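Local coordinates for protein beta-phenylalanine aminotransferase (Variovorax paradoxus, PDB 4AO9) that catalyses the pyridoxal-5'-phosphate-dependent transamination of beta-phenylalanine, probably passing its amino group to a keto-acid acceptor, at residues 35-40 against 67-72; 170-175 against 195-200; 202-207 against 240-245. All coordinates share one frame; numbering follows the deposited sequence.

Contact 1. Residues 35-40 against 67-72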
# COMPACT_ATOMS: atom_id res chain seq x y z
N ARG A 35 -22.75 26.14 12.01
CA ARG A 35 -23.56 25.98 13.22
C ARG A 35 -24.64 24.91 13.06
O ARG A 35 -24.81 24.06 13.93
CB ARG A 35 -24.21 27.31 13.65
CG ARG A 35 -24.97 27.18 14.97
CD ARG A 35 -25.91 28.35 15.23
NE ARG A 35 -26.95 28.53 14.22
CZ ARG A 35 -27.99 27.71 14.03
NH1 ARG A 35 -28.14 26.61 14.76
NH2 ARG A 35 -28.87 27.99 13.07
N ARG A 36 -25.37 24.97 11.94
CA ARG A 36 -26.43 24.01 11.68
C ARG A 36 -25.87 22.59 11.56
O ARG A 36 -26.43 21.64 12.12
CB ARG A 36 -27.23 24.40 10.44
CG ARG A 36 -28.21 25.55 10.66
CD ARG A 36 -29.10 25.82 9.44
NE ARG A 36 -28.39 26.57 8.39
CZ ARG A 36 -27.84 26.02 7.31
NH1 ARG A 36 -27.91 24.71 7.10
NH2 ARG A 36 -27.22 26.80 6.42
N PHE A 37 -24.75 22.46 10.86
CA PHE A 37 -24.05 21.18 10.72
C PHE A 37 -23.63 20.64 12.09
O PHE A 37 -23.88 19.47 12.41
CB PHE A 37 -22.85 21.36 9.78
CG PHE A 37 -21.94 20.16 9.72
CD1 PHE A 37 -22.18 19.12 8.82
CD2 PHE A 37 -20.84 20.07 10.56
CE1 PHE A 37 -21.33 18.01 8.76
CE2 PHE A 37 -19.99 18.97 10.52
CZ PHE A 37 -20.24 17.94 9.61
N THR A 38 -23.03 21.50 12.90
CA THR A 38 -22.58 21.12 14.25
C THR A 38 -23.75 20.68 15.13
O THR A 38 -23.68 19.62 15.76
CB THR A 38 -21.81 22.28 14.92
OG1 THR A 38 -20.63 22.57 14.16
CG2 THR A 38 -21.42 21.93 16.35
N ASP A 39 -24.82 21.47 15.17
CA ASP A 39 -25.97 21.19 16.03
C ASP A 39 -26.68 19.89 15.67
O ASP A 39 -27.19 19.19 16.54
CB ASP A 39 -26.97 22.35 16.02
CG ASP A 39 -26.42 23.61 16.66
OD1 ASP A 39 -25.34 23.55 17.29
OD2 ASP A 39 -27.07 24.67 16.51
N ALA A 40 -26.67 19.57 14.37
CA ALA A 40 -27.36 18.40 13.85
C ALA A 40 -26.57 17.11 13.99
O ALA A 40 -27.13 16.02 13.84
CB ALA A 40 -27.73 18.62 12.39
N ALA A 67 -13.70 21.01 7.76
CA ALA A 67 -14.15 21.82 8.89
C ALA A 67 -15.68 21.92 8.91
O ALA A 67 -16.32 21.84 7.87
CB ALA A 67 -13.51 23.20 8.82
N PRO A 68 -16.27 22.10 10.11
CA PRO A 68 -15.60 22.21 11.40
C PRO A 68 -15.06 20.87 11.93
O PRO A 68 -14.10 20.86 12.70
CB PRO A 68 -16.68 22.79 12.31
CG PRO A 68 -17.96 22.33 11.72
CD PRO A 68 -17.73 22.31 10.22
N PHE A 69 -15.68 19.77 11.49
CA PHE A 69 -15.23 18.40 11.75
C PHE A 69 -15.95 17.50 10.75
O PHE A 69 -17.03 17.84 10.28
CB PHE A 69 -15.56 17.95 13.19
CG PHE A 69 -17.02 18.03 13.53
CD1 PHE A 69 -17.56 19.20 14.05
CD2 PHE A 69 -17.86 16.94 13.31
CE1 PHE A 69 -18.91 19.28 14.35
CE2 PHE A 69 -19.22 17.02 13.61
CZ PHE A 69 -19.75 18.20 14.13
N PRO A 70 -15.34 16.35 10.41
CA PRO A 70 -16.00 15.46 9.45
C PRO A 70 -17.04 14.58 10.12
O PRO A 70 -16.89 14.20 11.29
CB PRO A 70 -14.84 14.60 8.92
CG PRO A 70 -13.87 14.57 10.07
CD PRO A 70 -13.95 15.95 10.68
N LEU A 71 -18.08 14.24 9.37
CA LEU A 71 -19.04 13.23 9.82
C LEU A 71 -18.38 11.87 9.92
O LEU A 71 -17.55 11.50 9.08
CB LEU A 71 -20.21 13.12 8.84
CG LEU A 71 -21.11 14.34 8.62
CD1 LEU A 71 -22.09 14.09 7.47
CD2 LEU A 71 -21.88 14.65 9.88
N THR A 72 -18.72 11.14 10.98
CA THR A 72 -18.44 9.71 11.04
C THR A 72 -19.54 8.96 10.30
O THR A 72 -20.73 9.20 10.52
CB THR A 72 -18.33 9.24 12.49
OG1 THR A 72 -17.13 9.75 13.05
CG2 THR A 72 -18.29 7.71 12.58

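Contact 2. Residues 170-175 against 195-200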
# COMPACT_ATOMS: atom_id res chain seq x y z
N ARG A 170 17.16 9.56 -15.51
CA ARG A 170 16.65 9.95 -14.18
C ARG A 170 15.50 10.95 -14.15
O ARG A 170 14.80 11.03 -13.15
CB ARG A 170 17.78 10.56 -13.33
CG ARG A 170 19.08 9.78 -13.31
CD ARG A 170 18.90 8.44 -12.68
NE ARG A 170 18.47 8.55 -11.29
CZ ARG A 170 17.98 7.55 -10.57
NH1 ARG A 170 17.85 6.34 -11.11
NH2 ARG A 170 17.63 7.75 -9.31
N LYS A 171 15.32 11.73 -15.21
CA LYS A 171 14.36 12.82 -15.15
C LYS A 171 12.95 12.34 -15.47
O LYS A 171 12.75 11.54 -16.39
CB LYS A 171 14.79 13.95 -16.08
CG LYS A 171 14.04 15.24 -15.81
CD LYS A 171 14.54 16.40 -16.66
CE LYS A 171 15.97 16.82 -16.32
NZ LYS A 171 16.14 17.43 -14.96
N ILE A 172 11.98 12.82 -14.71
CA ILE A 172 10.59 12.39 -14.84
C ILE A 172 9.73 13.61 -15.15
O ILE A 172 9.72 14.57 -14.38
CB ILE A 172 10.09 11.74 -13.55
CG1 ILE A 172 10.94 10.51 -13.22
CG2 ILE A 172 8.59 11.38 -13.67
CD1 ILE A 172 10.69 9.95 -11.82
N VAL A 173 9.04 13.60 -16.29
CA VAL A 173 8.09 14.66 -16.62
C VAL A 173 6.71 14.34 -16.06
O VAL A 173 6.17 13.26 -16.28
CB VAL A 173 8.01 14.88 -18.15
CG1 VAL A 173 6.89 15.84 -18.52
CG2 VAL A 173 9.34 15.40 -18.68
N VAL A 174 6.19 15.29 -15.29
CA VAL A 174 4.83 15.23 -14.75
C VAL A 174 4.15 16.57 -15.02
O VAL A 174 4.78 17.50 -15.56
CB VAL A 174 4.82 14.94 -13.23
CG1 VAL A 174 5.27 13.49 -12.96
CG2 VAL A 174 5.68 15.96 -12.46
N PHE A 175 2.88 16.68 -14.66
CA PHE A 175 2.12 17.88 -14.98
C PHE A 175 1.52 18.56 -13.78
O PHE A 175 1.16 17.91 -12.80
CB PHE A 175 1.10 17.59 -16.09
CG PHE A 175 1.78 17.13 -17.33
CD1 PHE A 175 2.10 15.78 -17.49
CD2 PHE A 175 2.25 18.04 -18.26
CE1 PHE A 175 2.84 15.35 -18.60
CE2 PHE A 175 2.97 17.62 -19.37
CZ PHE A 175 3.28 16.27 -19.53
N VAL A 195 8.13 12.37 -3.02
CA VAL A 195 9.47 11.77 -3.02
C VAL A 195 10.41 12.54 -3.96
O VAL A 195 10.00 12.97 -5.03
CB VAL A 195 9.41 10.28 -3.44
CG1 VAL A 195 10.80 9.71 -3.81
CG2 VAL A 195 8.79 9.47 -2.33
N PRO A 196 11.67 12.69 -3.55
CA PRO A 196 12.60 13.52 -4.30
C PRO A 196 13.23 12.85 -5.53
O PRO A 196 14.46 12.83 -5.66
CB PRO A 196 13.68 13.85 -3.26
CG PRO A 196 13.68 12.66 -2.37
CD PRO A 196 12.24 12.26 -2.26
N PHE A 197 12.40 12.33 -6.43
CA PHE A 197 12.86 12.05 -7.80
C PHE A 197 13.17 13.39 -8.48
O PHE A 197 12.78 14.46 -7.98
CB PHE A 197 11.78 11.34 -8.62
CG PHE A 197 11.52 9.91 -8.21
CD1 PHE A 197 12.34 8.87 -8.65
CD2 PHE A 197 10.41 9.60 -7.44
CE1 PHE A 197 12.07 7.54 -8.30
CE2 PHE A 197 10.13 8.26 -7.09
CZ PHE A 197 10.97 7.24 -7.51
N ASP A 198 13.86 13.32 -9.61
CA ASP A 198 14.11 14.51 -10.43
C ASP A 198 12.89 14.81 -11.31
O ASP A 198 12.83 14.38 -12.46
CB ASP A 198 15.36 14.33 -11.28
CG ASP A 198 15.65 15.55 -12.13
OD1 ASP A 198 15.30 16.67 -11.70
OD2 ASP A 198 16.21 15.38 -13.23
N PHE A 199 11.92 15.54 -10.76
CA PHE A 199 10.71 15.89 -11.50
C PHE A 199 10.83 17.19 -12.28
O PHE A 199 11.23 18.21 -11.72
CB PHE A 199 9.52 16.00 -10.55
CG PHE A 199 9.07 14.70 -9.96
CD1 PHE A 199 8.50 13.71 -10.76
CD2 PHE A 199 9.19 14.46 -8.59
CE1 PHE A 199 8.07 12.50 -10.22
CE2 PHE A 199 8.77 13.25 -8.04
CZ PHE A 199 8.20 12.28 -8.85
N LEU A 200 10.42 17.14 -13.55
CA LEU A 200 10.22 18.34 -14.36
C LEU A 200 8.71 18.53 -14.51
O LEU A 200 8.04 17.71 -15.14
CB LEU A 200 10.89 18.18 -15.73
CG LEU A 200 10.61 19.25 -16.78
CD1 LEU A 200 11.05 20.64 -16.29
CD2 LEU A 200 11.32 18.91 -18.07
O HOH W 1 14.74 10.74 -10.46

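Contact 3. Residues 202-207 against 240-245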
# COMPACT_ATOMS: atom_id res chain seq x y z
N LEU A 202 5.47 20.35 -15.84
CA LEU A 202 5.04 21.12 -17.00
C LEU A 202 3.55 21.40 -16.91
O LEU A 202 2.82 20.70 -16.21
CB LEU A 202 5.36 20.34 -18.28
CG LEU A 202 6.83 20.01 -18.56
CD1 LEU A 202 6.98 19.29 -19.90
CD2 LEU A 202 7.71 21.26 -18.52
N PRO A 203 3.07 22.42 -17.63
CA PRO A 203 1.64 22.73 -17.54
C PRO A 203 0.75 21.69 -18.22
O PRO A 203 1.00 21.30 -19.35
CB PRO A 203 1.52 24.08 -18.27
CG PRO A 203 2.91 24.55 -18.51
CD PRO A 203 3.81 23.37 -18.49
N TYR A 204 -0.28 21.24 -17.52
CA TYR A 204 -1.25 20.32 -18.13
C TYR A 204 -1.94 20.99 -19.32
O TYR A 204 -2.26 22.18 -19.29
CB TYR A 204 -2.28 19.89 -17.10
CG TYR A 204 -3.08 18.65 -17.46
CD1 TYR A 204 -2.48 17.39 -17.51
CD2 TYR A 204 -4.45 18.74 -17.72
CE1 TYR A 204 -3.22 16.25 -17.81
CE2 TYR A 204 -5.20 17.60 -18.03
CZ TYR A 204 -4.59 16.36 -18.06
OH TYR A 204 -5.31 15.23 -18.35
N ASN A 205 -2.16 20.21 -20.37
CA ASN A 205 -2.89 20.66 -21.57
C ASN A 205 -2.19 21.75 -22.38
O ASN A 205 -2.83 22.45 -23.14
CB ASN A 205 -4.35 21.04 -21.24
CG ASN A 205 -5.26 19.85 -21.27
OD1 ASN A 205 -4.99 18.89 -21.99
ND2 ASN A 205 -6.36 19.89 -20.51
N ASP A 206 -0.88 21.88 -22.20
CA ASP A 206 -0.08 22.77 -23.03
C ASP A 206 0.81 21.93 -23.93
O ASP A 206 1.92 21.54 -23.55
CB ASP A 206 0.75 23.70 -22.14
CG ASP A 206 1.52 24.75 -22.92
OD1 ASP A 206 1.67 24.61 -24.16
OD2 ASP A 206 1.98 25.71 -22.28
N ALA A 207 0.31 21.65 -25.13
CA ALA A 207 1.01 20.80 -26.09
C ALA A 207 2.35 21.40 -26.51
O ALA A 207 3.34 20.68 -26.64
CB ALA A 207 0.13 20.51 -27.31
N PRO A 240 -6.92 15.92 -26.72
CA PRO A 240 -6.26 15.05 -27.71
C PRO A 240 -4.91 15.57 -28.22
O PRO A 240 -3.95 14.79 -28.30
CB PRO A 240 -7.29 15.01 -28.85
CG PRO A 240 -8.59 15.11 -28.14
CD PRO A 240 -8.37 16.03 -26.97
N ASP A 241 -4.82 16.86 -28.55
CA ASP A 241 -3.58 17.43 -29.09
C ASP A 241 -2.42 17.31 -28.09
O ASP A 241 -1.29 17.00 -28.46
CB ASP A 241 -3.77 18.89 -29.56
CG ASP A 241 -3.91 19.90 -28.41
OD1 ASP A 241 -4.61 19.61 -27.40
OD2 ASP A 241 -3.34 21.01 -28.52
N PHE A 242 -2.74 17.52 -26.81
CA PHE A 242 -1.77 17.48 -25.74
C PHE A 242 -1.31 16.05 -25.50
O PHE A 242 -0.11 15.78 -25.46
CB PHE A 242 -2.41 18.08 -24.48
CG PHE A 242 -1.64 17.83 -23.21
CD1 PHE A 242 -0.40 18.42 -23.00
CD2 PHE A 242 -2.18 17.02 -22.23
CE1 PHE A 242 0.31 18.20 -21.83
CE2 PHE A 242 -1.49 16.79 -21.04
CZ PHE A 242 -0.25 17.38 -20.84
N LEU A 243 -2.26 15.14 -25.34
CA LEU A 243 -1.91 13.75 -25.06
C LEU A 243 -1.14 13.11 -26.22
O LEU A 243 -0.18 12.38 -26.00
CB LEU A 243 -3.13 12.93 -24.64
CG LEU A 243 -3.85 13.38 -23.36
CD1 LEU A 243 -5.10 12.54 -23.17
CD2 LEU A 243 -2.94 13.29 -22.13
N GLN A 244 -1.54 13.40 -27.46
CA GLN A 244 -0.79 12.94 -28.63
C GLN A 244 0.62 13.54 -28.67
O GLN A 244 1.58 12.84 -29.03
CB GLN A 244 -1.57 13.23 -29.92
CG GLN A 244 -0.96 12.63 -31.20
CD GLN A 244 -0.81 11.11 -31.17
OE1 GLN A 244 -1.58 10.39 -30.51
NE2 GLN A 244 0.19 10.61 -31.90
N ALA A 245 0.76 14.81 -28.30
CA ALA A 245 2.07 15.44 -28.23
C ALA A 245 2.98 14.71 -27.23
O ALA A 245 4.17 14.55 -27.49
CB ALA A 245 1.95 16.92 -27.87
O HOH W 2 -2.12 22.91 -26.20

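Contact 1. Residues 35-40 against 67-72
Thr-38, near the C-terminal end of helix 23-40, and Pro-68, in the irregular run that leads into strand 72-77, mark the nearest backbone approach, with their CA atoms 7.6 Å apart. This is helix-on-loop packing in the N-terminal part of a class-III aminotransferase, without a hydrogen bond between the segments. Phe-37 buries the most surface of any residue here, 103 of the 255 Å². Its CG stands anti to its own N (chi1 172°), which carries the ring out from the helix into the bend formed by Pro-68, Phe-69 and Leu-71. Pro-68, preceded by a cis peptide, sets its CG 3.8 Å from Phe-37 CD2, while Leu-71 CD2 reaches Phe-37 CE1 at 3.6 Å. The two phenyl rings meet obliquely, planes 47° apart, and Phe-37 CE2 lies over one face of the Phe-69 ring toward its rim. Outside the pair, Phe-406 and Leu-409 of helix 398-410 also pack on Phe-37, so N- and C-terminal elements share one apolar cluster. Thr-38 OG1 is hydrogen-bonded to Tyr-34 O and touches Phe-69 CE1 at 3.7 Å. At the edge of the Phe-37 ring, near its plane, CE2 comes to 3.2 Å from the backbone O of Phe-69.

Contact 2. Residues 170-175 against 195-200
Phe-197 meets Ile-172: Phe-197 CB lies 3.7 Å from Ile-172 CD1, and that methyl also touches the start of the ring obliquely. At Asp-198 the contact turns polar. Its N gives a hydrogen bond to a water that in turn donates to Arg-170 O, so the water bridges Arg-170 and Asp-198. Asp-198 O accepts from Ile-172 N at 2.9 Å. On the same residue the carboxylate meets Lys-171, whose chain stays extended through chi2 and then folds at chi3 and chi4, bringing NZ back to the Asp-198 carboxylate. The resulting salt bridge, Lys-171 NZ to Asp-198 OD2, is 2.7 Å long and uses the syn lone pair of that oxygen. Phe-199, paired in parallel register with Ile-172, puts its side chain on the sheet face shared with Ile-172. The two lie side by side, Ile-172 CG2 being 3.7 Å from Phe-199 CE1, and Val-174 CG1 adds a contact with Phe-199 CD1. Leu-200 completes the parallel pattern: Leu-200 N donates to Ile-172 O at 2.8 Å and Leu-200 O accepts from Val-174 N at 3.0 Å, both bonds being nearly straight (167° and 165°). The Leu-200 side chain lies beside that of Val-173, CD2 near CG2, on the sheet face shared with Lys-171. Within this chain strand 198-202 is an outermost strand of the mixed seven-stranded sheet, the central sheet of the large domain in fold-type I PLP enzymes; strand 221-226 borders strand 171-175 on its other side, and Leu-160 and Leu-164 of helix 152-167 cover Ile-172.

Contact 3. Residues 202-207 against 240-245
Tyr-204 and Phe-242 form a T-shaped pair: the edge of the Phe-242 ring points at the face of Tyr-204, with centroids 5.2 Å apart and planes at 67°. The turn carrying Tyr-204 connects sheet strand 198-202 to helix 207-216, which Asp-206 N-caps, and helix 240-253 packs against that connection. With chi1 at 167° the Phe-242 ring swings away from its backbone N, into the type II beta turn Pro-203 to Asp-206. One ring face is covered by that turn; Asn-205 N sits 3.3 Å above its plane, over the centre. The Asn-205 side chain crosses the ring at about a right angle and sets OD1 3.4 Å from Phe-242 CD2. That amide is fixed from elsewhere, OD1 accepting from Gln-239 N and ND2 donating to Arg-388 O. Tyr-204 OH is hydrogen-bonded to the backbone O of Glu-227, a cofactor-pocket residue. Farther along, Ala-207 CB packs against Ala-245 CB at 4.1 Å. Cut back to an alanine, position Phe-242 is likely to open a gap under the turn and leave the Tyr-204 face without its aromatic edge. No direct hydrogen bond joins the segments; one water donates to Asn-205 O and Asp-241 OD2 and accepts from Ala-207 N. Turn and helix are therefore held mainly by ring packing, while the Tyr-204 hydroxyl and Asn-205 amide have partners outside both segments.

In the fold
Contacts 2 and 3 belong to one region, their centres about 17 Å apart, whereas contact 1 lies about 40 Å from contact 2, between centres, and beyond the chain's centre from contact 3. Strand 198-202 joins the near pair: it pairs in contact 2 and its last residue opens contact 3, while Phe-175 of contact 2 packs edge-to-face on Phe-242. Contact 1 is a buried, apolar helix-loop junction; contact 2 is partly buried and combines backbone pairing with a salt bridge; contact 3, also partly buried, relies on aromatic packing and a water. Contacts 1 and 2 both touch the second subunit, whereas contact 3 stays within its own chain.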